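Local coordinates for protein ADP-dependent (S)-NAD(P)H-hydrate dehydratase (Streptococcus mutans, PDB 3BGK) that probably dehydrates the S-form of NAD(P)HX, a damaged hydrated form of NAD(P)H, at the expense of ADP, so repairing the nicotinamide cofactor, at residues T226-V239 against D267-S280. Residues are numbered along the deposited sequence; the frame is centred on the assembly and turned at random.
Sequences TKIYQGQKIGHIQV and DRFEVAAAAVFLHS
Phe269, near the start of helix 268-287, meets the hairpin of strands 227-230 and 233-237 with its ring and illustrates how an aromatic ring packs between a helix and a beta hairpin. With CG anti to the backbone N (chi1 170°), the ring is set against the hairpin, and its CE1 comes 3.4 Å from Ile228 O, which lies in the ring plane at the edge. That oxygen also accepts the hairpin bond from Gly235 N. One face receives the aliphatic part of Lys233, while the Gln230 side chain runs alongside, pointing the other way, its amide plane turned just 15° from the ring and its OE1 3.4 Å from Phe269 CB. Gln230 NE2 is hydrogen-bonded to Glu216 O, and Lys233, bent at chi3, continues to a salt bridge, NZ to Asp267 OD2 at 3.3 Å. The helix belongs to one of the helical layers that flank the central sheet in the alpha/beta three-layer sandwich of the NnrD/CARKD family; its segment 268-280 runs nearly antiparallel to strand 227-230, at 170°. Ile228 also puts CG2 against the ring, at 3.7 Å from Phe269 CE1, and farther along the helix it meets Val276 tip to tip; Val276 also touches Thr226, a predicted AMP-binding residue. Beyond Ile237, Val239 crosses Phe277 at about a right angle and fits between it and Ser280, its CG2 being 3.7 Å from both Phe277 CD1 and Ser280 CB. The hydroxyl of Ser280 lies near Ile237 CD1 but is hydrogen-bonded to Gln244 OE1, and the Phe277 ring also meets that of Tyr281.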
ATOM      1  N   THR A 226     -19.513 -25.067   4.295  1.00 30.46           N
ATOM      2  CA  THR A 226     -19.793 -24.457   5.595  1.00 29.96           C
ATOM      3  C   THR A 226     -21.280 -24.582   5.940  1.00 29.42           C
ATOM      4  O   THR A 226     -22.143 -24.397   5.080  1.00 29.32           O
ATOM      5  CB  THR A 226     -19.373 -22.966   5.614  1.00 30.06           C
ATOM      6  OG1 THR A 226     -18.039 -22.833   5.105  1.00 30.60           O
ATOM      7  CG2 THR A 226     -19.425 -22.400   7.025  1.00 29.86           C
ATOM      8  N   LYS A 227     -21.558 -24.925   7.196  1.00 28.77           N
ATOM      9  CA  LYS A 227     -22.922 -25.016   7.705  1.00 28.17           C
ATOM     10  C   LYS A 227     -23.041 -24.153   8.941  1.00 27.55           C
ATOM     11  O   LYS A 227     -22.074 -23.997   9.688  1.00 27.45           O
ATOM     12  CB  LYS A 227     -23.290 -26.459   8.060  1.00 28.35           C
ATOM     13  CG  LYS A 227     -23.169 -27.444   6.912  1.00 29.37           C
ATOM     14  CD  LYS A 227     -23.618 -28.829   7.331  1.00 30.80           C
ATOM     15  CE  LYS A 227     -23.043 -29.892   6.409  1.00 32.07           C
ATOM     16  NZ  LYS A 227     -23.391 -29.638   4.977  1.00 33.53           N
ATOM     17  N   ILE A 228     -24.233 -23.603   9.155  1.00 26.91           N
ATOM     18  CA  ILE A 228     -24.502 -22.743  10.303  1.00 26.47           C
ATOM     19  C   ILE A 228     -25.470 -23.442  11.270  1.00 26.07           C
ATOM     20  O   ILE A 228     -26.574 -23.836  10.893  1.00 25.71           O
ATOM     21  CB  ILE A 228     -25.040 -21.341   9.877  1.00 26.45           C
ATOM     22  CG1 ILE A 228     -24.245 -20.771   8.699  1.00 26.77           C
ATOM     23  CG2 ILE A 228     -24.966 -20.358  11.025  1.00 26.10           C
ATOM     24  CD1 ILE A 228     -24.780 -21.168   7.323  1.00 27.69           C
ATOM     25  N   TYR A 229     -25.030 -23.600  12.514  1.00 25.69           N
ATOM     26  CA  TYR A 229     -25.807 -24.287  13.534  1.00 25.37           C
ATOM     27  C   TYR A 229     -26.248 -23.329  14.642  1.00 25.19           C
ATOM     28  O   TYR A 229     -25.447 -22.530  15.130  1.00 25.17           O
ATOM     29  CB  TYR A 229     -24.972 -25.391  14.179  1.00 25.22           C
ATOM     30  CG  TYR A 229     -24.528 -26.520  13.283  1.00 25.48           C
ATOM     31  CD1 TYR A 229     -23.362 -26.422  12.513  1.00 25.14           C
ATOM     32  CD2 TYR A 229     -25.242 -27.716  13.242  1.00 25.73           C
ATOM     33  CE1 TYR A 229     -22.941 -27.475  11.706  1.00 24.48           C
ATOM     34  CE2 TYR A 229     -24.828 -28.776  12.438  1.00 25.27           C
ATOM     35  CZ  TYR A 229     -23.680 -28.649  11.678  1.00 25.06           C
ATOM     36  OH  TYR A 229     -23.284 -29.707  10.891  1.00 25.43           O
ATOM     37  N   GLN A 230     -27.519 -23.425  15.029  1.00 24.96           N
ATOM     38  CA  GLN A 230     -28.026 -22.834  16.274  1.00 24.74           C
ATOM     39  C   GLN A 230     -29.248 -23.617  16.737  1.00 24.81           C
ATOM     40  O   GLN A 230     -30.228 -23.737  16.001  1.00 24.66           O
ATOM     41  CB  GLN A 230     -28.392 -21.354  16.117  1.00 24.44           C
ATOM     42  CG  GLN A 230     -28.753 -20.687  17.442  1.00 23.54           C
ATOM     43  CD  GLN A 230     -29.611 -19.442  17.290  1.00 22.58           C
ATOM     44  OE1 GLN A 230     -30.533 -19.398  16.476  1.00 22.68           O
ATOM     45  NE2 GLN A 230     -29.318 -18.426  18.090  1.00 21.71           N
ATOM     46  N   GLY A 231     -29.176 -24.145  17.957  1.00 25.02           N
ATOM     47  CA  GLY A 231     -30.237 -24.983  18.508  1.00 25.24           C
ATOM     48  C   GLY A 231     -30.500 -26.182  17.618  1.00 25.58           C
ATOM     49  O   GLY A 231     -29.630 -27.036  17.438  1.00 25.46           O
ATOM     50  N   GLN A 232     -31.699 -26.223  17.046  1.00 25.98           N
ATOM     51  CA  GLN A 232     -32.111 -27.313  16.159  1.00 26.43           C
ATOM     52  C   GLN A 232     -32.118 -26.883  14.689  1.00 26.26           C
ATOM     53  O   GLN A 232     -32.701 -27.558  13.841  1.00 26.30           O
ATOM     54  CB  GLN A 232     -33.491 -27.854  16.578  1.00 26.55           C
ATOM     55  CG  GLN A 232     -33.519 -28.551  17.948  1.00 27.70           C
ATOM     56  CD  GLN A 232     -32.657 -29.813  18.000  1.00 29.50           C
ATOM     57  OE1 GLN A 232     -31.920 -30.034  18.965  1.00 30.02           O
ATOM     58  NE2 GLN A 232     -32.741 -30.640  16.957  1.00 29.57           N
ATOM     59  N   LYS A 233     -31.461 -25.761  14.397  1.00 26.09           N
ATOM     60  CA  LYS A 233     -31.407 -25.220  13.039  1.00 25.80           C
ATOM     61  C   LYS A 233     -30.064 -25.525  12.379  1.00 25.55           C
ATOM     62  O   LYS A 233     -29.008 -25.370  12.997  1.00 25.43           O
ATOM     63  CB  LYS A 233     -31.653 -23.706  13.043  1.00 25.88           C
ATOM     64  CG  LYS A 233     -32.992 -23.280  13.641  1.00 26.54           C
ATOM     65  CD  LYS A 233     -33.315 -21.817  13.337  1.00 27.68           C
ATOM     66  CE  LYS A 233     -32.773 -20.867  14.404  1.00 28.40           C
ATOM     67  NZ  LYS A 233     -33.177 -19.445  14.134  1.00 29.28           N
ATOM     68  N   ILE A 234     -30.116 -25.976  11.129  1.00 25.24           N
ATOM     69  CA  ILE A 234     -28.913 -26.152  10.324  1.00 25.00           C
ATOM     70  C   ILE A 234     -29.114 -25.486   8.968  1.00 24.88           C
ATOM     71  O   ILE A 234     -30.055 -25.803   8.245  1.00 24.95           O
ATOM     72  CB  ILE A 234     -28.528 -27.643  10.137  1.00 25.13           C
ATOM     73  CG1 ILE A 234     -28.496 -28.377  11.485  1.00 25.12           C
ATOM     74  CG2 ILE A 234     -27.171 -27.766   9.425  1.00 24.70           C
ATOM     75  CD1 ILE A 234     -28.593 -29.895  11.374  1.00 24.85           C
ATOM     76  N   GLY A 235     -28.224 -24.554   8.640  1.00 24.73           N
ATOM     77  CA  GLY A 235     -28.264 -23.859   7.360  1.00 24.75           C
ATOM     78  C   GLY A 235     -27.173 -24.352   6.438  1.00 24.89           C
ATOM     79  O   GLY A 235     -26.029 -24.498   6.855  1.00 24.90           O
ATOM     80  N   HIS A 236     -27.528 -24.625   5.186  1.00 25.12           N
ATOM     81  CA  HIS A 236     -26.559 -25.071   4.184  1.00 25.34           C
ATOM     82  C   HIS A 236     -26.413 -24.009   3.097  1.00 25.05           C
ATOM     83  O   HIS A 236     -27.405 -23.459   2.628  1.00 25.00           O
ATOM     84  CB  HIS A 236     -26.992 -26.404   3.541  1.00 25.56           C
ATOM     85  CG  HIS A 236     -27.222 -27.519   4.520  1.00 26.96           C
ATOM     86  ND1 HIS A 236     -28.460 -27.791   5.066  1.00 27.60           N
ATOM     87  CD2 HIS A 236     -26.374 -28.442   5.038  1.00 27.97           C
ATOM     88  CE1 HIS A 236     -28.364 -28.824   5.882  1.00 27.53           C
ATOM     89  NE2 HIS A 236     -27.109 -29.237   5.887  1.00 27.36           N
ATOM     90  N   ILE A 237     -25.179 -23.723   2.696  1.00 24.81           N
ATOM     91  CA  ILE A 237     -24.948 -22.880   1.519  1.00 24.70           C
ATOM     92  C   ILE A 237     -24.598 -23.747   0.309  1.00 24.60           C
ATOM     93  O   ILE A 237     -23.787 -24.669   0.425  1.00 24.77           O
ATOM     94  CB  ILE A 237     -23.846 -21.812   1.750  1.00 24.57           C
ATOM     95  CG1 ILE A 237     -22.559 -22.457   2.288  1.00 24.57           C
ATOM     96  CG2 ILE A 237     -24.355 -20.725   2.683  1.00 24.17           C
ATOM     97  CD1 ILE A 237     -21.288 -21.736   1.889  1.00 24.53           C
ATOM     98  N   GLN A 238     -25.221 -23.470  -0.837  1.00 24.36           N
ATOM     99  CA  GLN A 238     -24.900 -24.204  -2.068  1.00 24.43           C
ATOM    100  C   GLN A 238     -23.780 -23.525  -2.860  1.00 23.71           C
ATOM    101  O   GLN A 238     -23.011 -24.199  -3.555  1.00 23.95           O
ATOM    102  CB  GLN A 238     -26.134 -24.429  -2.959  1.00 24.89           C
ATOM    103  CG  GLN A 238     -27.291 -25.252  -2.341  1.00 26.94           C
ATOM    104  CD  GLN A 238     -26.931 -26.695  -1.939  1.00 30.00           C
ATOM    105  OE1 GLN A 238     -27.655 -27.326  -1.157  1.00 30.72           O
ATOM    106  NE2 GLN A 238     -25.823 -27.219  -2.473  1.00 30.48           N
ATOM    107  N   VAL A 239     -23.699 -22.196  -2.747  1.00 22.65           N
ATOM    108  CA  VAL A 239     -22.612 -21.395  -3.333  1.00 21.37           C
ATOM    109  C   VAL A 239     -21.251 -21.746  -2.722  1.00 20.57           C
ATOM    110  O   VAL A 239     -21.175 -22.302  -1.622  1.00 20.24           O
ATOM    111  CB  VAL A 239     -22.860 -19.859  -3.184  1.00 21.27           C
ATOM    112  CG1 VAL A 239     -24.046 -19.410  -4.027  1.00 21.49           C
ATOM    113  CG2 VAL A 239     -23.066 -19.478  -1.735  1.00 20.75           C
ATOM    114  N   ASP A 267     -32.955 -11.450  13.799  1.00 23.02           N
ATOM    115  CA  ASP A 267     -32.515 -12.802  14.175  1.00 22.95           C
ATOM    116  C   ASP A 267     -31.026 -13.035  13.904  1.00 22.58           C
ATOM    117  O   ASP A 267     -30.572 -12.969  12.755  1.00 22.51           O
ATOM    118  CB  ASP A 267     -33.359 -13.871  13.475  1.00 23.32           C
ATOM    119  CG  ASP A 267     -33.119 -15.265  14.036  1.00 24.56           C
ATOM    120  OD1 ASP A 267     -32.819 -15.386  15.248  1.00 25.67           O
ATOM    121  OD2 ASP A 267     -33.236 -16.243  13.262  1.00 26.60           O
ATOM    122  N   ARG A 268     -30.279 -13.310  14.971  1.00 22.01           N
ATOM    123  CA  ARG A 268     -28.824 -13.417  14.888  1.00 21.58           C
ATOM    124  C   ARG A 268     -28.328 -14.616  14.060  1.00 20.99           C
ATOM    125  O   ARG A 268     -27.276 -14.531  13.414  1.00 21.17           O
ATOM    126  CB  ARG A 268     -28.205 -13.404  16.287  1.00 21.70           C
ATOM    127  CG  ARG A 268     -26.716 -13.023  16.313  1.00 23.04           C
ATOM    128  CD  ARG A 268     -26.206 -12.747  17.730  1.00 24.80           C
ATOM    129  NE  ARG A 268     -26.640 -13.769  18.689  1.00 27.02           N
ATOM    130  CZ  ARG A 268     -27.598 -13.600  19.601  1.00 27.24           C
ATOM    131  NH1 ARG A 268     -28.234 -12.436  19.704  1.00 27.70           N
ATOM    132  NH2 ARG A 268     -27.918 -14.598  20.416  1.00 27.37           N
ATOM    133  N   PHE A 269     -29.079 -15.716  14.072  1.00 20.03           N
ATOM    134  CA  PHE A 269     -28.761 -16.866  13.225  1.00 19.18           C
ATOM    135  C   PHE A 269     -28.834 -16.515  11.737  1.00 18.67           C
ATOM    136  O   PHE A 269     -27.960 -16.904  10.962  1.00 18.53           O
ATOM    137  CB  PHE A 269     -29.683 -18.057  13.524  1.00 19.23           C
ATOM    138  CG  PHE A 269     -29.559 -19.185  12.526  1.00 18.88           C
ATOM    139  CD1 PHE A 269     -28.638 -20.209  12.724  1.00 18.74           C
ATOM    140  CD2 PHE A 269     -30.355 -19.213  11.384  1.00 18.83           C
ATOM    141  CE1 PHE A 269     -28.518 -21.245  11.806  1.00 19.11           C
ATOM    142  CE2 PHE A 269     -30.241 -20.240  10.456  1.00 19.03           C
ATOM    143  CZ  PHE A 269     -29.319 -21.261  10.669  1.00 19.55           C
ATOM    144  N   GLU A 270     -29.876 -15.794  11.340  1.00 17.97           N
ATOM    145  CA  GLU A 270     -30.061 -15.463   9.933  1.00 17.70           C
ATOM    146  C   GLU A 270     -29.058 -14.406   9.471  1.00 17.27           C
ATOM    147  O   GLU A 270     -28.599 -14.432   8.320  1.00 16.97           O
ATOM    148  CB  GLU A 270     -31.499 -15.025   9.663  1.00 17.86           C
ATOM    149  CG  GLU A 270     -32.540 -16.109   9.987  1.00 18.84           C
ATOM    150  CD  GLU A 270     -33.916 -15.809   9.408  1.00 20.42           C
ATOM    151  OE1 GLU A 270     -34.337 -14.622   9.416  1.00 20.83           O
ATOM    152  OE2 GLU A 270     -34.576 -16.767   8.942  1.00 19.94           O
ATOM    153  N   VAL A 271     -28.714 -13.499  10.388  1.00 16.60           N
ATOM    154  CA  VAL A 271     -27.731 -12.443  10.144  1.00 15.72           C
ATOM    155  C   VAL A 271     -26.349 -13.035   9.867  1.00 15.13           C
ATOM    156  O   VAL A 271     -25.689 -12.660   8.896  1.00 15.00           O
ATOM    157  CB  VAL A 271     -27.670 -11.422  11.322  1.00 15.62           C
ATOM    158  CG1 VAL A 271     -26.441 -10.531  11.205  1.00 15.87           C
ATOM    159  CG2 VAL A 271     -28.922 -10.571  11.357  1.00 14.69           C
ATOM    160  N   ALA A 272     -25.924 -13.962  10.719  1.00 14.41           N
ATOM    161  CA  ALA A 272     -24.662 -14.666  10.525  1.00 13.64           C
ATOM    162  C   ALA A 272     -24.721 -15.552   9.282  1.00 13.26           C
ATOM    163  O   ALA A 272     -23.743 -15.645   8.536  1.00 13.20           O
ATOM    164  CB  ALA A 272     -24.314 -15.484  11.756  1.00 13.57           C
ATOM    165  N   ALA A 273     -25.873 -16.185   9.056  1.00 12.69           N
ATOM    166  CA  ALA A 273     -26.080 -17.019   7.872  1.00 12.19           C
ATOM    167  C   ALA A 273     -25.909 -16.212   6.591  1.00 11.78           C
ATOM    168  O   ALA A 273     -25.208 -16.645   5.674  1.00 11.68           O
ATOM    169  CB  ALA A 273     -27.450 -17.687   7.906  1.00 12.19           C
ATOM    170  N   ALA A 274     -26.547 -15.043   6.538  1.00 11.49           N
ATOM    171  CA  ALA A 274     -26.407 -14.126   5.404  1.00 11.37           C
ATOM    172  C   ALA A 274     -24.933 -13.754   5.147  1.00 11.48           C
ATOM    173  O   ALA A 274     -24.453 -13.845   4.013  1.00 11.66           O
ATOM    174  CB  ALA A 274     -27.261 -12.886   5.607  1.00 10.97           C
ATOM    175  N   ALA A 275     -24.217 -13.366   6.200  1.00 11.35           N
ATOM    176  CA  ALA A 275     -22.794 -13.071   6.097  1.00 11.53           C
ATOM    177  C   ALA A 275     -22.048 -14.240   5.449  1.00 11.69           C
ATOM    178  O   ALA A 275     -21.262 -14.044   4.514  1.00 12.02           O
ATOM    179  CB  ALA A 275     -22.215 -12.754   7.467  1.00 11.44           C
ATOM    180  N   VAL A 276     -22.322 -15.454   5.927  1.00 11.58           N
ATOM    181  CA  VAL A 276     -21.711 -16.666   5.391  1.00 11.34           C
ATOM    182  C   VAL A 276     -22.074 -16.883   3.923  1.00 11.39           C
ATOM    183  O   VAL A 276     -21.208 -17.255   3.123  1.00 11.71           O
ATOM    184  CB  VAL A 276     -22.062 -17.912   6.237  1.00 11.38           C
ATOM    185  CG1 VAL A 276     -21.497 -19.196   5.606  1.00 11.67           C
ATOM    186  CG2 VAL A 276     -21.530 -17.750   7.650  1.00 11.38           C
ATOM    187  N   PHE A 277     -23.334 -16.637   3.563  1.00 11.12           N
ATOM    188  CA  PHE A 277     -23.753 -16.797   2.168  1.00 10.91           C
ATOM    189  C   PHE A 277     -23.024 -15.823   1.249  1.00 10.92           C
ATOM    190  O   PHE A 277     -22.500 -16.221   0.208  1.00 11.29           O
ATOM    191  CB  PHE A 277     -25.270 -16.639   1.989  1.00 10.89           C
ATOM    192  CG  PHE A 277     -25.701 -16.544   0.536  1.00 11.18           C
ATOM    193  CD1 PHE A 277     -25.876 -17.693  -0.233  1.00 10.61           C
ATOM    194  CD2 PHE A 277     -25.904 -15.303  -0.069  1.00 10.71           C
ATOM    195  CE1 PHE A 277     -26.255 -17.607  -1.573  1.00  9.50           C
ATOM    196  CE2 PHE A 277     -26.281 -15.212  -1.408  1.00 10.38           C
ATOM    197  CZ  PHE A 277     -26.455 -16.367  -2.158  1.00  9.72           C
ATOM    198  N   LEU A 278     -23.002 -14.549   1.634  1.00 10.60           N
ATOM    199  CA  LEU A 278     -22.455 -13.502   0.782  1.00 10.28           C
ATOM    200  C   LEU A 278     -20.960 -13.672   0.505  1.00 10.17           C
ATOM    201  O   LEU A 278     -20.497 -13.454  -0.608  1.00 10.15           O
ATOM    202  CB  LEU A 278     -22.756 -12.121   1.373  1.00  9.94           C
ATOM    203  CG  LEU A 278     -22.694 -10.967   0.375  1.00  8.73           C
ATOM    204  CD1 LEU A 278     -23.705 -11.161  -0.737  1.00  7.65           C
ATOM    205  CD2 LEU A 278     -22.939  -9.674   1.099  1.00  8.46           C
ATOM    206  N   HIS A 279     -20.224 -14.059   1.535  1.00 10.43           N
ATOM    207  CA  HIS A 279     -18.815 -14.417   1.438  1.00 10.43           C
ATOM    208  C   HIS A 279     -18.568 -15.356   0.243  1.00 10.94           C
ATOM    209  O   HIS A 279     -17.796 -15.019  -0.667  1.00 11.02           O
ATOM    210  CB  HIS A 279     -18.404 -15.039   2.778  1.00 10.05           C
ATOM    211  CG  HIS A 279     -17.034 -15.639   2.801  1.00 10.00           C
ATOM    212  ND1 HIS A 279     -16.799 -16.969   2.519  1.00  9.59           N
ATOM    213  CD2 HIS A 279     -15.832 -15.106   3.124  1.00  9.50           C
ATOM    214  CE1 HIS A 279     -15.509 -17.223   2.647  1.00  9.06           C
ATOM    215  NE2 HIS A 279     -14.903 -16.111   3.022  1.00  8.90           N
ATOM    216  N   SER A 280     -19.251 -16.504   0.225  1.00 11.40           N
ATOM    217  CA  SER A 280     -19.114 -17.484  -0.870  1.00 11.97           C
ATOM    218  C   SER A 280     -19.754 -17.039  -2.184  1.00 12.26           C
ATOM    219  O   SER A 280     -19.249 -17.359  -3.269  1.00 12.60           O
ATOM    220  CB  SER A 280     -19.664 -18.855  -0.461  1.00 11.82           C
ATOM    221  OG  SER A 280     -18.725 -19.557   0.336  1.00 12.60           O
TER